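Local coordinates for regulation of enolase protein 1 (Saccharomyces cerevisiae, PDB 3O12) that functions in the galactose metabolic pathway via the Gal83 protein and may control the level of the enolase Eno1, at residues L51-K56 against A190-R195; S81-Q86 against D182-G187; V87-S92 against R146-R151; D98-M103 against V200-W205. One frame throughout, in Å; residues are numbered along the deposited sequence.

From the N terminus, the first halves of the four contacts come at 51-56, 81-86, 87-92 and 98-103. The return begins at 146-151, which closes interaction 3; 182-187 closes interaction 2 and 190-195 closes interaction 1, so these loops lie one within the next, interaction 3 innermost. Interaction 4 opens within the innermost loop, closes only at 200-205, and therefore crosses the other three. The chain forms a sandwich of two antiparallel sheets. Interaction 3 pairs neighbouring strands within one sheet, interactions 2 and 4 pack that sheet against the other, and interaction 1 joins the two at one end. Interactions 1 and 2 lie on opposite sides of the chain's centre, their centres about 25 Å apart.

Interaction 1. Residues L51-K56 against A190-R195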
loop_
_atom_site.group_PDB
_atom_site.type_symbol
_atom_site.label_atom_id
_atom_site.label_comp_id
_atom_site.label_asym_id
_atom_site.label_seq_id
_atom_site.Cartn_x
_atom_site.Cartn_y
_atom_site.Cartn_z
ATOM N N LEU A 51 -6.553 11.544 4.135
ATOM C CA LEU A 51 -6.137 12.288 2.958
ATOM C C LEU A 51 -7.202 12.270 1.874
ATOM O O LEU A 51 -8.112 11.441 1.890
ATOM C CB LEU A 51 -4.819 11.721 2.404
ATOM C CG LEU A 51 -4.806 10.286 1.849
ATOM C CD1 LEU A 51 -5.346 10.231 0.427
ATOM C CD2 LEU A 51 -3.388 9.732 1.879
ATOM N N GLU A 52 -7.091 13.225 0.959
ATOM C CA GLU A 52 -7.824 13.197 -0.301
ATOM C C GLU A 52 -6.777 13.149 -1.402
ATOM O O GLU A 52 -5.843 13.949 -1.393
ATOM C CB GLU A 52 -8.684 14.451 -0.459
ATOM C CG GLU A 52 -9.361 14.565 -1.817
ATOM C CD GLU A 52 -10.278 15.768 -1.914
ATOM O OE1 GLU A 52 -10.866 16.152 -0.881
ATOM O OE2 GLU A 52 -10.415 16.327 -3.023
ATOM N N THR A 53 -6.913 12.210 -2.339
ATOM C CA THR A 53 -5.901 12.066 -3.386
ATOM C C THR A 53 -5.912 13.208 -4.397
ATOM O O THR A 53 -6.944 13.843 -4.637
ATOM C CB THR A 53 -6.033 10.739 -4.170
ATOM O OG1 THR A 53 -7.287 10.727 -4.860
ATOM C CG2 THR A 53 -5.968 9.542 -3.236
ATOM N N ASP A 54 -4.742 13.461 -4.978
ATOM C CA ASP A 54 -4.614 14.397 -6.092
ATOM C C ASP A 54 -4.836 13.665 -7.416
ATOM O O ASP A 54 -4.715 12.444 -7.484
ATOM C CB ASP A 54 -3.241 15.081 -6.061
ATOM C CG ASP A 54 -3.019 15.889 -4.786
ATOM O OD1 ASP A 54 -3.992 16.477 -4.278
ATOM O OD2 ASP A 54 -1.871 15.931 -4.303
ATOM N N GLU A 55 -5.184 14.405 -8.464
ATOM C CA GLU A 55 -5.394 13.796 -9.771
ATOM C C GLU A 55 -4.095 13.256 -10.347
ATOM O O GLU A 55 -3.002 13.706 -9.992
ATOM C CB GLU A 55 -5.985 14.814 -10.750
ATOM C CG GLU A 55 -4.995 15.889 -11.156
ATOM C CD GLU A 55 -5.550 16.836 -12.206
ATOM O OE1 GLU A 55 -6.751 16.727 -12.536
ATOM O OE2 GLU A 55 -4.782 17.689 -12.698
ATOM N N LYS A 56 -4.226 12.290 -11.250
ATOM C CA LYS A 56 -3.091 11.768 -12.004
ATOM C C LYS A 56 -1.971 11.271 -11.099
ATOM O O LYS A 56 -0.798 11.616 -11.279
ATOM C CB LYS A 56 -2.577 12.814 -12.999
ATOM C CG LYS A 56 -3.566 13.114 -14.118
ATOM C CD LYS A 56 -2.922 13.894 -15.257
ATOM C CE LYS A 56 -3.199 15.389 -15.154
ATOM N NZ LYS A 56 -2.582 16.008 -13.947
ATOM N N ALA A 190 -1.951 5.642 -1.465
ATOM C CA ALA A 190 -3.220 5.870 -2.156
ATOM C C ALA A 190 -2.977 6.561 -3.495
ATOM O O ALA A 190 -2.094 7.417 -3.605
ATOM C CB ALA A 190 -4.172 6.692 -1.284
ATOM N N CYS A 191 -3.764 6.187 -4.504
ATOM C CA CYS A 191 -3.575 6.655 -5.880
ATOM C C CYS A 191 -4.929 6.856 -6.545
ATOM O O CYS A 191 -5.864 6.094 -6.295
ATOM C CB CYS A 191 -2.816 5.609 -6.735
ATOM S SG CYS A 191 -1.164 5.251 -6.203
ATOM N N THR A 192 -5.027 7.890 -7.375
ATOM C CA THR A 192 -6.099 8.006 -8.364
ATOM C C THR A 192 -5.475 8.415 -9.695
ATOM O O THR A 192 -5.191 9.588 -9.916
ATOM C CB THR A 192 -7.180 9.033 -7.967
ATOM O OG1 THR A 192 -6.562 10.217 -7.446
ATOM C CG2 THR A 192 -8.110 8.452 -6.922
ATOM N N PRO A 193 -5.225 7.437 -10.577
ATOM C CA PRO A 193 -4.546 7.723 -11.846
ATOM C C PRO A 193 -5.273 8.730 -12.743
ATOM O O PRO A 193 -4.624 9.374 -13.567
ATOM C CB PRO A 193 -4.461 6.347 -12.514
ATOM C CG PRO A 193 -4.415 5.379 -11.350
ATOM C CD PRO A 193 -5.313 5.992 -10.296
ATOM N N GLU A 194 -6.586 8.872 -12.578
ATOM C CA GLU A 194 -7.343 9.871 -13.336
ATOM C C GLU A 194 -7.768 11.054 -12.456
ATOM O O GLU A 194 -6.914 11.743 -11.895
ATOM C CB GLU A 194 -8.532 9.221 -14.052
ATOM C CG GLU A 194 -8.098 8.146 -15.039
ATOM C CD GLU A 194 -9.242 7.589 -15.864
ATOM O OE1 GLU A 194 -10.352 7.421 -15.315
ATOM O OE2 GLU A 194 -9.024 7.312 -17.062
ATOM N N ARG A 195 -9.067 11.307 -12.330
ATOM C CA ARG A 195 -9.519 12.403 -11.482
ATOM C C ARG A 195 -9.211 12.111 -10.017
ATOM O O ARG A 195 -9.256 10.961 -9.577
ATOM C CB ARG A 195 -11.009 12.691 -11.688
ATOM C CG ARG A 195 -11.318 13.384 -13.010
ATOM C CD ARG A 195 -12.796 13.729 -13.138
ATOM N NE ARG A 195 -13.224 14.712 -12.147
ATOM C CZ ARG A 195 -13.204 16.027 -12.342
ATOM N NH1 ARG A 195 -13.614 16.848 -11.384
ATOM N NH2 ARG A 195 -12.775 16.523 -13.494
#
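Leu51, at the end of strand 48-52, turns its CD1 branch toward the methyl of Ala190, with Leu51 CD1 4.1 Å from Ala190 CB. Thr53 adds to this apolar patch on one branch and makes a polar contact with the other. Its methyl packs on the same alanine, Thr53 CG2 lying 3.9 Å from Ala190 CB. Its hydroxyl, held between the backbone N and the carbonyl carbon (chi1 64°), meets the hydroxyl of Thr192 tip to tip in a hydrogen bond of 2.7 Å between Thr53 OG1 and Thr192 OG1. The backbone N of Leu198, just before strand 199-208, donates to the same Thr53 OG1, giving this buried oxygen a second partner. Strands 48-52 and 185-191 belong to opposite sheets of the beta sandwich, and beyond Thr53 the contact passes into the loops that leave them at one end. At Asp54 the side chain turns away, while the backbone N donates to His73 NE2. Glu55 lies against the second loop through its backbone, Glu55 CA coming within 3.3 Å of Glu194 O. Lys56 then donates its backbone N to Glu194 O, at 2.8 Å and 162° at the hydrogen, in the carbonyl plane. Beside this bond, Lys56 CA makes a nearly straight CA-H...O contact of 3.2 Å with Pro193 O. The lysine chain bends back over its neighbour, and Lys56 NZ reaches Glu55 OE2 at 3.0 Å, forming a salt bridge from 57° above the carboxylate plane.

Interaction 2. Residues S81-Q86 against D182-G187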
loop_
_atom_site.group_PDB
_atom_site.type_symbol
_atom_site.label_atom_id
_atom_site.label_comp_id
_atom_site.label_asym_id
_atom_site.label_seq_id
_atom_site.Cartn_x
_atom_site.Cartn_y
_atom_site.Cartn_z
ATOM N N SER A 81 16.278 -4.060 8.737
ATOM C CA SER A 81 16.463 -5.011 7.636
ATOM C C SER A 81 15.384 -6.076 7.536
ATOM O O SER A 81 15.375 -6.871 6.584
ATOM C CB SER A 81 17.837 -5.673 7.728
ATOM O OG SER A 81 17.965 -6.396 8.933
ATOM N N ALA A 82 14.494 -6.102 8.516
ATOM C CA ALA A 82 13.353 -7.011 8.528
ATOM C C ALA A 82 12.261 -6.377 9.369
ATOM O O ALA A 82 12.548 -5.671 10.345
ATOM C CB ALA A 82 13.750 -8.341 9.117
ATOM N N PHE A 83 11.005 -6.617 9.011
ATOM C CA PHE A 83 9.907 -6.002 9.741
ATOM C C PHE A 83 8.579 -6.691 9.477
ATOM O O PHE A 83 8.435 -7.402 8.488
ATOM C CB PHE A 83 9.773 -4.519 9.348
ATOM C CG PHE A 83 9.266 -4.310 7.946
ATOM C CD1 PHE A 83 7.908 -4.245 7.682
ATOM C CD2 PHE A 83 10.155 -4.213 6.885
ATOM C CE1 PHE A 83 7.445 -4.080 6.387
ATOM C CE2 PHE A 83 9.707 -4.037 5.588
ATOM C CZ PHE A 83 8.356 -3.979 5.328
ATOM N N THR A 84 7.619 -6.454 10.371
ATOM C CA THR A 84 6.207 -6.699 10.119
ATOM C C THR A 84 5.456 -5.392 10.375
ATOM O O THR A 84 5.662 -4.731 11.407
ATOM C CB THR A 84 5.644 -7.807 11.020
ATOM O OG1 THR A 84 6.266 -9.053 10.682
ATOM C CG2 THR A 84 4.144 -7.937 10.832
ATOM N N ALA A 85 4.616 -5.002 9.427
ATOM C CA ALA A 85 3.834 -3.779 9.510
ATOM C C ALA A 85 2.369 -4.108 9.327
ATOM O O ALA A 85 2.012 -5.034 8.581
ATOM C CB ALA A 85 4.293 -2.778 8.438
ATOM N N GLN A 86 1.505 -3.351 9.987
ATOM C CA GLN A 86 0.072 -3.578 9.875
ATOM C C GLN A 86 -0.650 -2.232 9.890
ATOM O O GLN A 86 -0.195 -1.287 10.550
ATOM C CB GLN A 86 -0.360 -4.461 11.043
ATOM C CG GLN A 86 -1.808 -4.843 11.126
ATOM C CD GLN A 86 -2.024 -5.847 12.244
ATOM O OE1 GLN A 86 -1.375 -6.895 12.286
ATOM N NE2 GLN A 86 -2.925 -5.524 13.165
ATOM N N ASP A 182 19.249 -2.946 3.974
ATOM C CA ASP A 182 19.487 -2.507 5.343
ATOM C C ASP A 182 18.264 -1.785 5.916
ATOM O O ASP A 182 18.034 -1.788 7.129
ATOM C CB ASP A 182 20.705 -1.571 5.418
ATOM C CG ASP A 182 22.014 -2.293 5.232
ATOM O OD1 ASP A 182 22.039 -3.537 5.368
ATOM O OD2 ASP A 182 23.023 -1.606 4.958
ATOM N N HIS A 183 17.482 -1.175 5.028
ATOM C CA HIS A 183 16.292 -0.423 5.412
ATOM C C HIS A 183 15.212 -0.533 4.361
ATOM O O HIS A 183 15.500 -0.641 3.171
ATOM C CB HIS A 183 16.623 1.059 5.570
ATOM C CG HIS A 183 17.669 1.327 6.602
ATOM N ND1 HIS A 183 17.412 1.247 7.951
ATOM C CD2 HIS A 183 18.978 1.642 6.481
ATOM C CE1 HIS A 183 18.518 1.519 8.621
ATOM N NE2 HIS A 183 19.485 1.757 7.754
ATOM N N TYR A 184 13.966 -0.470 4.818
ATOM C CA TYR A 184 12.828 -0.322 3.928
ATOM C C TYR A 184 12.010 0.881 4.354
ATOM O O TYR A 184 12.174 1.398 5.466
ATOM C CB TYR A 184 11.930 -1.569 3.957
ATOM C CG TYR A 184 12.622 -2.848 3.544
ATOM C CD1 TYR A 184 12.667 -3.231 2.211
ATOM C CD2 TYR A 184 13.231 -3.673 4.491
ATOM C CE1 TYR A 184 13.301 -4.416 1.824
ATOM C CE2 TYR A 184 13.868 -4.859 4.114
ATOM C CZ TYR A 184 13.900 -5.214 2.785
ATOM O OH TYR A 184 14.514 -6.388 2.402
ATOM N N LEU A 185 11.129 1.330 3.471
ATOM C CA LEU A 185 10.077 2.271 3.840
ATOM C C LEU A 185 8.758 1.539 3.722
ATOM O O LEU A 185 8.525 0.842 2.745
ATOM C CB LEU A 185 10.091 3.489 2.910
ATOM C CG LEU A 185 11.365 4.327 3.008
ATOM C CD1 LEU A 185 11.509 5.253 1.819
ATOM C CD2 LEU A 185 11.342 5.115 4.309
ATOM N N VAL A 186 7.891 1.671 4.711
ATOM C CA VAL A 186 6.598 1.003 4.658
ATOM C C VAL A 186 5.524 1.918 5.222
ATOM O O VAL A 186 5.760 2.670 6.173
ATOM C CB VAL A 186 6.632 -0.381 5.391
ATOM C CG1 VAL A 186 6.989 -0.236 6.871
ATOM C CG2 VAL A 186 5.306 -1.137 5.217
ATOM N N GLY A 187 4.337 1.879 4.640
ATOM C CA GLY A 187 3.284 2.753 5.113
ATOM C C GLY A 187 2.141 2.946 4.133
ATOM O O GLY A 187 2.128 2.366 3.040
HETATM O O HOH W 1 17.031 -7.567 4.376
#
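Phe83 and Tyr184 form an offset edge-to-face pair, the edge of the phenylalanine turned toward the face of the tyrosine, with ring centroids 5.7 Å apart and planes at 60°. Phe83 CE2 leads, 3.7 Å from both CB and CD2 of Tyr184. Phe83 and Val186 reach toward each other from opposite directions: CG1 of the valine lies over one ring face, while Val186 CG2 approaches Phe83 CE1 to 3.8 Å. The same CG2 methyl rests 3.8 Å from Ala85 CB, and both valine branches touch Phe83 and Ala85, two residues apart on strand 83-91. At the other end, Ser81 O meets the tyrosine edge near the ring plane, 3.5 Å from Tyr184 CE2. A water donates to Ser81 O at 2.8 Å and, weakly, to Tyr184 OH, whose stronger partner is the backbone O of Pro179. Further out, Val104 of strand 102-105 touches Phe83, Tyr184 and Val186, and Leu207 of strand 199-208 packs on Phe83 and Val186. Apolar side chains thus interlock between strands 83-91 and 185-191 of different sheets, whose touching parts run in nearly the same direction, as in the hydrophobic core of a two-sheet beta sandwich.

Interaction 3. Residues V87-S92 against R146-R151; sequences VRVQGS and RDFWLR. With SO4 (sulfate ion), chain B.
An extended Arg88 (CG anti to the backbone N, chi1 -172°) and a Trp149 whose CG lies beside its own backbone N put the two side chains side by side, pointing the same way. Arg88 CG sits over the indole in a CH-pi contact, 3.8 Å from the centroid of the five-membered ring of Trp149, and CZ2 of the indole lies over one face of the guanidinium, toward its rim, the planes 20° apart. Asp147 takes the edge of that guanidinium side-on: Arg88 NE binds Asp147 OD1 at 2.9 Å and Arg88 NH2 binds Asp147 OD2 at 2.8 Å. Both bonds use syn lone pairs, and the two planes are only 15° apart. These residues decorate an antiparallel pair in the middle of the seven-stranded sheet, strand 83-91 against strand 148-155, with Arg88 and Trp149 as the non-hydrogen-bonded pair. On the opposite face Val89 and Phe148 meet, Val89 CB lying 3.9 Å from the Phe148 ring centroid, and their backbones bond both ways, with Val89 N 2.8 Å from Phe148 O. A sulfate, probably from the crystallisation liquor, takes the neighbouring NH1/NH2 edge, sharing NH2 with Asp147: Arg88 NH1 reaches its O3 at 3.0 Å and Arg88 NH2 its O1 at 3.1 Å. Glu204 of the adjoining strand bonds both partners, OE2 in a salt bridge with Arg88 NH1 and OE1 taking Trp149 NE1.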
loop_
_atom_site.group_PDB
_atom_site.type_symbol
_atom_site.label_atom_id
_atom_site.label_comp_id
_atom_site.label_asym_id
_atom_site.label_seq_id
_atom_site.Cartn_x
_atom_site.Cartn_y
_atom_site.Cartn_z
ATOM N N VAL A 87 -1.767 -2.127 9.175
ATOM C CA VAL A 87 -2.528 -0.879 9.109
ATOM C C VAL A 87 -3.980 -1.152 8.751
ATOM O O VAL A 87 -4.289 -2.140 8.068
ATOM C CB VAL A 87 -1.884 0.117 8.094
ATOM C CG1 VAL A 87 -2.091 -0.350 6.641
ATOM C CG2 VAL A 87 -2.375 1.549 8.306
ATOM N N ARG A 88 -4.867 -0.290 9.230
ATOM C CA ARG A 88 -6.277 -0.320 8.865
ATOM C C ARG A 88 -6.520 0.739 7.795
ATOM O O ARG A 88 -6.004 1.861 7.885
ATOM C CB ARG A 88 -7.138 -0.038 10.093
ATOM C CG ARG A 88 -8.635 -0.226 9.871
ATOM C CD ARG A 88 -9.395 0.084 11.145
ATOM N NE ARG A 88 -10.821 -0.194 11.000
ATOM C CZ ARG A 88 -11.699 -0.037 11.986
ATOM N NH1 ARG A 88 -11.292 0.392 13.173
ATOM N NH2 ARG A 88 -12.979 -0.313 11.785
ATOM N N VAL A 89 -7.311 0.382 6.792
ATOM C CA VAL A 89 -7.533 1.230 5.619
ATOM C C VAL A 89 -9.027 1.422 5.435
ATOM O O VAL A 89 -9.765 0.454 5.257
ATOM C CB VAL A 89 -6.969 0.579 4.333
ATOM C CG1 VAL A 89 -7.091 1.533 3.149
ATOM C CG2 VAL A 89 -5.523 0.174 4.530
ATOM N N GLN A 90 -9.471 2.672 5.501
ATOM C CA GLN A 90 -10.880 2.999 5.323
ATOM C C GLN A 90 -11.030 4.017 4.200
ATOM O O GLN A 90 -10.904 5.218 4.414
ATOM C CB GLN A 90 -11.474 3.524 6.632
ATOM C CG GLN A 90 -11.490 2.469 7.724
ATOM C CD GLN A 90 -11.978 2.999 9.052
ATOM O OE1 GLN A 90 -13.087 2.673 9.498
ATOM N NE2 GLN A 90 -11.172 3.836 9.684
ATOM N N GLY A 91 -11.302 3.524 3.003
ATOM C CA GLY A 91 -11.380 4.375 1.832
ATOM C C GLY A 91 -12.784 4.476 1.284
ATOM O O GLY A 91 -13.625 3.605 1.519
ATOM N N SER A 92 -13.032 5.555 0.550
ATOM C CA SER A 92 -14.319 5.784 -0.089
ATOM C C SER A 92 -14.202 5.636 -1.606
ATOM O O SER A 92 -14.255 6.625 -2.336
ATOM C CB SER A 92 -14.816 7.185 0.260
ATOM O OG SER A 92 -14.858 7.378 1.664
ATOM N N ARG A 146 -14.450 -1.094 2.054
ATOM C CA ARG A 146 -14.326 0.199 2.726
ATOM C C ARG A 146 -13.701 0.124 4.121
ATOM O O ARG A 146 -13.512 1.150 4.776
ATOM C CB ARG A 146 -15.676 0.922 2.766
ATOM C CG ARG A 146 -16.149 1.366 1.388
ATOM C CD ARG A 146 -17.609 1.793 1.399
ATOM N NE ARG A 146 -17.823 3.024 2.155
ATOM C CZ ARG A 146 -17.743 4.244 1.633
ATOM N NH1 ARG A 146 -17.957 5.307 2.397
ATOM N NH2 ARG A 146 -17.449 4.402 0.348
ATOM N N ASP A 147 -13.369 -1.084 4.568
ATOM C CA ASP A 147 -12.755 -1.246 5.885
ATOM C C ASP A 147 -12.021 -2.575 5.951
ATOM O O ASP A 147 -12.639 -3.634 6.081
ATOM C CB ASP A 147 -13.829 -1.179 6.967
ATOM C CG ASP A 147 -13.260 -1.074 8.371
ATOM O OD1 ASP A 147 -12.025 -1.028 8.537
ATOM O OD2 ASP A 147 -14.068 -1.026 9.329
ATOM N N PHE A 148 -10.697 -2.529 5.830
ATOM C CA PHE A 148 -9.911 -3.749 5.892
ATOM C C PHE A 148 -8.554 -3.455 6.513
ATOM O O PHE A 148 -8.167 -2.289 6.656
ATOM C CB PHE A 148 -9.732 -4.377 4.495
ATOM C CG PHE A 148 -8.929 -3.529 3.537
ATOM C CD1 PHE A 148 -7.551 -3.707 3.408
ATOM C CD2 PHE A 148 -9.541 -2.548 2.767
ATOM C CE1 PHE A 148 -6.801 -2.927 2.525
ATOM C CE2 PHE A 148 -8.786 -1.755 1.888
ATOM C CZ PHE A 148 -7.418 -1.950 1.772
ATOM N N TRP A 149 -7.851 -4.516 6.895
ATOM C CA TRP A 149 -6.493 -4.415 7.412
ATOM C C TRP A 149 -5.532 -5.136 6.482
ATOM O O TRP A 149 -5.887 -6.128 5.824
ATOM C CB TRP A 149 -6.365 -5.057 8.800
ATOM C CG TRP A 149 -7.040 -4.320 9.935
ATOM C CD1 TRP A 149 -6.440 -3.500 10.845
ATOM C CD2 TRP A 149 -8.428 -4.369 10.289
ATOM N NE1 TRP A 149 -7.371 -3.027 11.740
ATOM C CE2 TRP A 149 -8.600 -3.543 11.419
ATOM C CE3 TRP A 149 -9.541 -5.023 9.752
ATOM C CZ2 TRP A 149 -9.847 -3.361 12.031
ATOM C CZ3 TRP A 149 -10.785 -4.839 10.359
ATOM C CH2 TRP A 149 -10.922 -4.012 11.486
ATOM N N LEU A 150 -4.302 -4.642 6.439
ATOM C CA LEU A 150 -3.202 -5.319 5.759
ATOM C C LEU A 150 -2.076 -5.571 6.723
ATOM O O LEU A 150 -1.811 -4.755 7.606
ATOM C CB LEU A 150 -2.657 -4.478 4.606
ATOM C CG LEU A 150 -3.621 -4.328 3.437
ATOM C CD1 LEU A 150 -3.214 -3.168 2.539
ATOM C CD2 LEU A 150 -3.735 -5.643 2.633
ATOM N N ARG A 151 -1.386 -6.685 6.541
ATOM C CA ARG A 151 -0.194 -7.003 7.301
ATOM C C ARG A 151 0.859 -7.449 6.311
ATOM O O ARG A 151 0.626 -8.329 5.477
ATOM C CB ARG A 151 -0.465 -8.106 8.329
ATOM C CG ARG A 151 0.771 -8.557 9.094
ATOM C CD ARG A 151 0.443 -9.707 10.026
ATOM N NE ARG A 151 -0.383 -9.266 11.141
ATOM C CZ ARG A 151 -0.939 -10.081 12.034
ATOM N NH1 ARG A 151 -0.769 -11.392 11.934
ATOM N NH2 ARG A 151 -1.657 -9.580 13.028
HETATM S S SO4 B . -14.577 0.832 14.884
HETATM O O1 SO4 B . -14.693 -0.520 14.347
HETATM O O2 SO4 B . -15.549 1.000 15.962
HETATM O O3 SO4 B . -13.229 1.041 15.408
HETATM O O4 SO4 B . -14.845 1.811 13.832
HETATM O O HOH W 2 -15.326 2.528 6.956
HETATM O O HOH W 3 -14.681 3.926 4.762
#

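Interaction 4. Residues D98-M103 against V200-W205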
loop_
_atom_site.group_PDB
_atom_site.type_symbol
_atom_site.label_atom_id
_atom_site.label_comp_id
_atom_site.label_asym_id
_atom_site.label_seq_id
_atom_site.Cartn_x
_atom_site.Cartn_y
_atom_site.Cartn_z
ATOM N N ASP A 98 -9.185 3.785 -8.718
ATOM C CA ASP A 98 -9.039 4.229 -7.331
ATOM C C ASP A 98 -8.357 3.132 -6.531
ATOM O O ASP A 98 -8.780 1.981 -6.588
ATOM C CB ASP A 98 -10.397 4.508 -6.692
ATOM C CG ASP A 98 -10.993 5.829 -7.126
ATOM O OD1 ASP A 98 -10.467 6.448 -8.077
ATOM O OD2 ASP A 98 -11.994 6.242 -6.505
ATOM N N GLN A 99 -7.323 3.492 -5.772
ATOM C CA GLN A 99 -6.537 2.518 -5.022
ATOM C C GLN A 99 -6.131 3.057 -3.657
ATOM O O GLN A 99 -5.765 4.227 -3.518
ATOM C CB GLN A 99 -5.207 2.212 -5.726
ATOM C CG GLN A 99 -5.256 1.892 -7.192
ATOM C CD GLN A 99 -3.888 2.040 -7.835
ATOM O OE1 GLN A 99 -2.851 1.772 -7.210
ATOM N NE2 GLN A 99 -3.875 2.488 -9.082
ATOM N N ALA A 100 -6.132 2.183 -2.663
ATOM C CA ALA A 100 -5.521 2.511 -1.383
ATOM C C ALA A 100 -5.067 1.240 -0.687
ATOM O O ALA A 100 -5.624 0.155 -0.907
ATOM C CB ALA A 100 -6.484 3.305 -0.510
ATOM N N GLY A 101 -4.052 1.377 0.154
ATOM C CA GLY A 101 -3.531 0.245 0.889
ATOM C C GLY A 101 -2.189 0.562 1.498
ATOM O O GLY A 101 -2.025 1.578 2.182
ATOM N N ILE A 102 -1.235 -0.330 1.279
ATOM C CA ILE A 102 0.092 -0.193 1.861
ATOM C C ILE A 102 1.148 -0.326 0.774
ATOM O O ILE A 102 0.934 -0.991 -0.242
ATOM C CB ILE A 102 0.296 -1.270 2.950
ATOM C CG1 ILE A 102 1.379 -0.852 3.960
ATOM C CG2 ILE A 102 0.576 -2.648 2.329
ATOM C CD1 ILE A 102 1.441 -1.754 5.199
HETATM N N MSE A 103 2.290 0.307 0.980
HETATM C CA MSE A 103 3.457 0.147 0.116
HETATM C C MSE A 103 4.690 -0.187 0.950
HETATM O O MSE A 103 4.854 0.311 2.076
HETATM C CB MSE A 103 3.680 1.414 -0.727
HETATM C CG MSE A 103 5.096 1.577 -1.317
HETATM SE SE MSE A 103 5.180 3.064 -2.594
HETATM C CE MSE A 103 4.462 2.120 -4.133
ATOM N N VAL A 200 -9.407 8.727 2.035
ATOM C CA VAL A 200 -8.978 7.533 2.757
ATOM C C VAL A 200 -8.457 7.887 4.148
ATOM O O VAL A 200 -7.686 8.841 4.306
ATOM C CB VAL A 200 -7.838 6.794 2.012
ATOM C CG1 VAL A 200 -7.637 5.402 2.607
ATOM C CG2 VAL A 200 -8.125 6.703 0.523
ATOM N N THR A 201 -8.871 7.120 5.152
ATOM C CA THR A 201 -8.289 7.220 6.485
ATOM C C THR A 201 -7.471 5.978 6.825
ATOM O O THR A 201 -7.935 4.849 6.660
ATOM C CB THR A 201 -9.373 7.431 7.554
ATOM O OG1 THR A 201 -10.001 8.700 7.332
ATOM C CG2 THR A 201 -8.771 7.414 8.946
ATOM N N PHE A 202 -6.247 6.204 7.292
ATOM C CA PHE A 202 -5.380 5.140 7.761
ATOM C C PHE A 202 -5.234 5.230 9.268
ATOM O O PHE A 202 -5.092 6.323 9.814
ATOM C CB PHE A 202 -3.996 5.257 7.122
ATOM C CG PHE A 202 -4.005 5.172 5.618
ATOM C CD1 PHE A 202 -3.883 3.945 4.971
ATOM C CD2 PHE A 202 -4.143 6.319 4.846
ATOM C CE1 PHE A 202 -3.898 3.872 3.577
ATOM C CE2 PHE A 202 -4.153 6.251 3.455
ATOM C CZ PHE A 202 -4.037 5.029 2.820
ATOM N N SER A 203 -5.263 4.084 9.939
ATOM C CA SER A 203 -5.182 4.057 11.393
ATOM C C SER A 203 -4.670 2.711 11.874
ATOM O O SER A 203 -4.372 1.833 11.064
ATOM C CB SER A 203 -6.552 4.357 12.012
ATOM O OG SER A 203 -7.489 3.323 11.696
ATOM N N GLU A 204 -4.566 2.533 13.184
ATOM C CA GLU A 204 -4.144 1.247 13.752
ATOM C C GLU A 204 -2.832 0.751 13.167
ATOM O O GLU A 204 -2.670 -0.423 12.846
ATOM C CB GLU A 204 -5.258 0.198 13.629
ATOM C CG GLU A 204 -6.553 0.693 14.279
ATOM C CD GLU A 204 -7.617 -0.370 14.424
ATOM O OE1 GLU A 204 -7.314 -1.570 14.257
ATOM O OE2 GLU A 204 -8.758 0.026 14.738
ATOM N N TRP A 205 -1.884 1.668 13.054
ATOM C CA TRP A 205 -0.546 1.364 12.580
ATOM C C TRP A 205 0.287 0.623 13.605
ATOM O O TRP A 205 0.277 0.952 14.799
ATOM C CB TRP A 205 0.180 2.679 12.277
ATOM C CG TRP A 205 1.606 2.499 11.841
ATOM C CD1 TRP A 205 2.730 2.793 12.557
ATOM C CD2 TRP A 205 2.049 1.969 10.590
ATOM N NE1 TRP A 205 3.852 2.491 11.817
ATOM C CE2 TRP A 205 3.458 1.984 10.607
ATOM C CE3 TRP A 205 1.387 1.483 9.453
ATOM C CZ2 TRP A 205 4.225 1.534 9.530
ATOM C CZ3 TRP A 205 2.155 1.038 8.385
ATOM C CH2 TRP A 205 3.553 1.066 8.438
#
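Buried packing between the two sheets of the sandwich brings Ala100 against Val200 and Phe202 close to the centre of the chain. The alanine methyl sits astride both valine branches, Ala100 CB lying 3.9 Å from Val200 CG1 and 3.9 Å from Val200 CG2. Phe202 reaches in beside it, and its CE1 comes 3.3 Å from the carbonyl O of Gly101, which approaches the ring obliquely. The chain turns a corner at that glycine, between strands 99-100 and 102-105. Past the corner, Ile102 extends its CD1 to the rim of the indole, near the ring plane and 4.3 Å from Trp205 CZ3. Glu204 adopts a left-handed backbone conformation (phi 53°, psi 44°), and it is Trp205, three residues after Phe202, that next reaches inward. Glu204 itself serves the outer face, where it forms a salt bridge with Lys167, while Trp205 NE1 is satisfied by the backbone O of Thr28. On one side of the interface, strands 99-100 and 102-105 are flanked by 110-119 and 185-191; on the other, strand 199-208 runs between 48-52 and 83-91, and Val89 and Val186 pack on Val200 and Ile102 respectively.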